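Local coordinates for gram-negative insecticidal protein (Chromobacterium piscinae, PDB 6FBM) that is an insecticidal toxin of the MACPF and beta-tripod families and probably acts by forming pores in target-cell membranes, at residues A514-Q517 with E518-M522; T110-D113 with Q114-E118. All coordinates share one frame; numbering follows the deposited sequence.

In the fold
From the N terminus, contact 2 comes first. Residues 110-118 hold the N-cap, the short helix 111-115 and the loop that leaves it, within the MAC/Perforin part and near the centre of the whole chain. Contact 1 follows some 400 residues later, at 514-522, where strand 513-515 passes into helix 516-524. Each is local, made along the first turns of a short helix, and closes no long loop. The two are in series, neither nested nor crossed. The centres of contact 1 and contact 2 are about 18 Å apart, and their nearest atoms about 8 Å. The chain after helix 516-524 runs back to contact 2, where His526 and Gln527 bond to Gln115. The C-terminal segment therefore ties the MACPF part to the strands of the later part.

Contact 1. Residues A514-Q517 with E518-M522; sequences ASMQ and EMKSM
Glu518 sets CG beside its own backbone N and anti to its carbonyl carbon (chi1 -76°), and the extended chain beyond CG carries the carboxylate back to Ser515. Ser515 turns OG between its N and its carbonyl carbon (chi1 62°), which aims it at the first turn of the helix. The two residues then bond reciprocally. Ser515 N donates to Glu518 OE1 at 3.3 Å, and the N-H meets the carboxylate from above its plane. Glu518 N donates to Ser515 OG at 3.4 Å, a straight but weak bond. Ser515 O is used as well: it accepts from Met519 N at 2.9 Å. Ala514 is buried and packs CB against Glu518 CB at 3.8 Å. The bent side chain of Met519 brings CE to 4.2 Å from Ala514 CB, and Met519 also touches Leu377. On the exposed side, Met516 CE lies 3.8 Å from Lys520 NZ where the two side chains cross. Ala514 pairs through its backbone with Leu318 and Met320, so the helix starts directly from a sheet edge within this chain. Ser515 as N-cap and Glu518 three residues on form a capping box at the strand-to-helix junction.

Contact 2. Residues T110-D113 with Q114-E118; sequences TTTD and QQLTE
Thr112, on the short N-capped helix 111-115 of the MAC/Perforin part, packs against Leu116, the first residue past its end. This is the tight apolar part of the contact. Thr112 sets OG1 beside its backbone N (chi1 -67°), which leaves CG2 anti to that N and facing Leu116. This Thr112 methyl meets Leu116 CD1 at 3.8 Å. Leu116 is buried, and its N donates to Thr112 O at 2.8 Å. Gln115 N donates to Thr111 O at 3.3 Å and makes a second, weak bond to Thr112 O. Gln114 N bonds to Thr110 O at 3.1 Å. The Thr111-Gln115 pair is looser; Thr111 is partly exposed, but Gln115 is buried. Thr111 OG1 and Gln115 NE2 are 4.0 Å apart, although the side chains run alongside each other. The Gln115 amide is held elsewhere: OE1 bonds to His526 ND1 and NE2 to Gln527 O, so the C-terminal segment fixes its end. Lys313 NZ binds both Gln114 O and Leu116 O where the helix ends. Asp113 is buried, and its OD2 bonds to Thr233 OG1. At the start of the helix, Thr110 is the N-cap, and its OG1 accepts from Asp113 N at 3.1 Å with an N-H...O angle of 163°.

Contact 1. Residues A514-Q517 with E518-M522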
loop_
_atom_site.group_PDB
_atom_site.type_symbol
_atom_site.label_atom_id
_atom_site.label_comp_id
_atom_site.label_asym_id
_atom_site.label_seq_id
_atom_site.Cartn_x
_atom_site.Cartn_y
_atom_site.Cartn_z
ATOM N N ALA A 514 30.348 -48.158 -29.949
ATOM C CA ALA A 514 31.668 -47.968 -29.373
ATOM C C ALA A 514 31.887 -48.933 -28.242
ATOM O O ALA A 514 30.934 -49.271 -27.526
ATOM C CB ALA A 514 31.860 -46.547 -28.881
ATOM N N SER A 515 33.142 -49.366 -28.099
ATOM C CA SER A 515 33.560 -50.191 -26.972
ATOM C C SER A 515 33.664 -49.338 -25.715
ATOM O O SER A 515 33.655 -48.117 -25.813
ATOM C CB SER A 515 34.907 -50.850 -27.249
ATOM O OG SER A 515 35.913 -49.858 -27.420
ATOM N N MET A 516 33.795 -49.985 -24.561
ATOM C CA MET A 516 33.990 -49.297 -23.293
ATOM C C MET A 516 35.020 -48.181 -23.403
ATOM O O MET A 516 34.735 -47.040 -23.070
ATOM C CB MET A 516 34.382 -50.266 -22.177
ATOM C CG MET A 516 34.328 -49.645 -20.774
ATOM S SD MET A 516 32.678 -49.030 -20.219
ATOM C CE MET A 516 33.062 -47.813 -18.936
ATOM N N GLN A 517 36.191 -48.508 -23.926
ATOM C CA GLN A 517 37.277 -47.533 -24.071
ATOM C C GLN A 517 36.978 -46.402 -25.084
ATOM O O GLN A 517 37.180 -45.223 -24.754
ATOM C CB GLN A 517 38.632 -48.221 -24.383
ATOM C CG GLN A 517 39.871 -47.306 -24.343
ATOM C CD GLN A 517 39.974 -46.442 -23.073
ATOM O OE1 GLN A 517 39.899 -46.968 -21.941
ATOM N NE2 GLN A 517 40.179 -45.119 -23.251
ATOM N N GLU A 518 36.498 -46.742 -26.283
ATOM C CA GLU A 518 36.118 -45.721 -27.290
ATOM C C GLU A 518 35.035 -44.747 -26.749
ATOM O O GLU A 518 35.041 -43.563 -27.094
ATOM C CB GLU A 518 35.619 -46.367 -28.601
ATOM C CG GLU A 518 36.712 -46.953 -29.501
ATOM C CD GLU A 518 36.204 -48.021 -30.502
ATOM O OE1 GLU A 518 34.979 -48.300 -30.600
ATOM O OE2 GLU A 518 37.048 -48.571 -31.251
ATOM N N MET A 519 34.129 -45.262 -25.909
ATOM C CA MET A 519 33.062 -44.469 -25.300
ATOM C C MET A 519 33.627 -43.491 -24.278
ATOM O O MET A 519 33.278 -42.313 -24.330
ATOM C CB MET A 519 31.969 -45.354 -24.645
ATOM C CG MET A 519 30.659 -44.644 -24.265
ATOM S SD MET A 519 29.686 -44.066 -25.698
ATOM C CE MET A 519 28.820 -45.532 -26.216
ATOM N N LYS A 520 34.473 -43.977 -23.355
ATOM C CA LYS A 520 35.207 -43.100 -22.418
ATOM C C LYS A 520 35.896 -41.942 -23.145
ATOM O O LYS A 520 35.739 -40.772 -22.766
ATOM C CB LYS A 520 36.282 -43.869 -21.625
ATOM C CG LYS A 520 35.877 -44.421 -20.263
ATOM C CD LYS A 520 37.017 -44.297 -19.211
ATOM C CE LYS A 520 36.594 -44.771 -17.832
ATOM N NZ LYS A 520 36.341 -46.248 -17.751
ATOM N N SER A 521 36.635 -42.287 -24.196
ATOM C CA SER A 521 37.410 -41.317 -24.965
ATOM C C SER A 521 36.510 -40.304 -25.698
ATOM O O SER A 521 36.739 -39.087 -25.621
ATOM C CB SER A 521 38.344 -42.049 -25.944
ATOM O OG SER A 521 39.006 -41.142 -26.809
ATOM N N MET A 522 35.495 -40.811 -26.399
ATOM C CA MET A 522 34.490 -39.978 -27.087
ATOM C C MET A 522 33.770 -39.041 -26.117
ATOM O O MET A 522 33.654 -37.861 -26.391
ATOM C CB MET A 522 33.484 -40.881 -27.825
ATOM C CG MET A 522 32.438 -40.184 -28.688
ATOM S SD MET A 522 31.053 -39.445 -27.801
ATOM C CE MET A 522 30.476 -40.774 -26.757
#

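Contact 2. Residues T110-D113 with Q114-E118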
loop_
_atom_site.group_PDB
_atom_site.type_symbol
_atom_site.label_atom_id
_atom_site.label_comp_id
_atom_site.label_asym_id
_atom_site.label_seq_id
_atom_site.Cartn_x
_atom_site.Cartn_y
_atom_site.Cartn_z
ATOM N N THR A 110 18.918 -28.884 -21.534
ATOM C CA THR A 110 20.170 -29.188 -20.844
ATOM C C THR A 110 21.252 -29.344 -21.900
ATOM O O THR A 110 20.992 -29.677 -23.046
ATOM C CB THR A 110 20.136 -30.479 -20.014
ATOM O OG1 THR A 110 19.867 -31.602 -20.872
ATOM C CG2 THR A 110 19.104 -30.401 -18.878
ATOM N N THR A 111 22.473 -29.090 -21.491
ATOM C CA THR A 111 23.584 -29.240 -22.378
ATOM C C THR A 111 23.752 -30.724 -22.811
ATOM O O THR A 111 24.095 -31.004 -23.948
ATOM C CB THR A 111 24.867 -28.647 -21.744
ATOM O OG1 THR A 111 25.848 -28.489 -22.785
ATOM C CG2 THR A 111 25.405 -29.512 -20.600
ATOM N N THR A 112 23.464 -31.663 -21.921
ATOM C CA THR A 112 23.486 -33.078 -22.283
ATOM C C THR A 112 22.508 -33.396 -23.456
ATOM O O THR A 112 22.911 -33.966 -24.480
ATOM C CB THR A 112 23.197 -33.962 -21.033
ATOM O OG1 THR A 112 24.276 -33.837 -20.094
ATOM C CG2 THR A 112 23.076 -35.451 -21.414
ATOM N N ASP A 113 21.246 -32.984 -23.306
ATOM C CA ASP A 113 20.221 -33.217 -24.330
ATOM C C ASP A 113 20.558 -32.562 -25.645
ATOM O O ASP A 113 20.227 -33.088 -26.700
ATOM C CB ASP A 113 18.840 -32.742 -23.856
ATOM C CG ASP A 113 18.269 -33.607 -22.743
ATOM O OD1 ASP A 113 18.639 -34.763 -22.623
ATOM O OD2 ASP A 113 17.438 -33.148 -21.963
ATOM N N GLN A 114 21.204 -31.405 -25.598
ATOM C CA GLN A 114 21.617 -30.733 -26.816
ATOM C C GLN A 114 22.580 -31.594 -27.616
ATOM O O GLN A 114 22.491 -31.674 -28.834
ATOM C CB GLN A 114 22.275 -29.391 -26.488
ATOM C CG GLN A 114 21.328 -28.314 -26.000
ATOM C CD GLN A 114 22.064 -27.092 -25.504
ATOM O OE1 GLN A 114 21.931 -26.699 -24.336
ATOM N NE2 GLN A 114 22.855 -26.477 -26.382
ATOM N N GLN A 115 23.497 -32.231 -26.909
ATOM C CA GLN A 115 24.543 -33.022 -27.530
ATOM C C GLN A 115 24.086 -34.456 -27.837
ATOM O O GLN A 115 24.570 -35.063 -28.783
ATOM C CB GLN A 115 25.771 -33.056 -26.632
ATOM C CG GLN A 115 26.333 -31.706 -26.272
ATOM C CD GLN A 115 27.625 -31.840 -25.463
ATOM O OE1 GLN A 115 28.739 -31.854 -26.017
ATOM N NE2 GLN A 115 27.490 -31.889 -24.145
ATOM N N LEU A 116 23.180 -35.005 -27.034
ATOM C CA LEU A 116 22.639 -36.320 -27.343
ATOM C C LEU A 116 21.937 -36.369 -28.693
ATOM O O LEU A 116 21.440 -35.368 -29.210
ATOM C CB LEU A 116 21.694 -36.819 -26.248
ATOM C CG LEU A 116 22.412 -37.260 -24.976
ATOM C CD1 LEU A 116 21.380 -37.727 -23.950
ATOM C CD2 LEU A 116 23.432 -38.382 -25.308
ATOM N N THR A 117 21.901 -37.560 -29.237
ATOM C CA THR A 117 21.256 -37.829 -30.485
ATOM C C THR A 117 19.986 -38.610 -30.126
ATOM O O THR A 117 19.783 -38.950 -28.951
ATOM C CB THR A 117 22.255 -38.525 -31.438
ATOM O OG1 THR A 117 21.821 -38.385 -32.779
ATOM C CG2 THR A 117 22.447 -39.966 -31.136
ATOM N N GLU A 118 19.075 -38.813 -31.084
ATOM C CA GLU A 118 17.755 -39.410 -30.791
ATOM C C GLU A 118 16.860 -38.605 -29.824
ATOM O O GLU A 118 15.904 -39.147 -29.234
ATOM C CB GLU A 118 17.891 -40.845 -30.221
ATOM C CG GLU A 118 18.790 -41.813 -30.977
ATOM C CD GLU A 118 18.281 -42.163 -32.356
ATOM O OE1 GLU A 118 17.173 -41.729 -32.766
ATOM O OE2 GLU A 118 19.041 -42.893 -33.031
#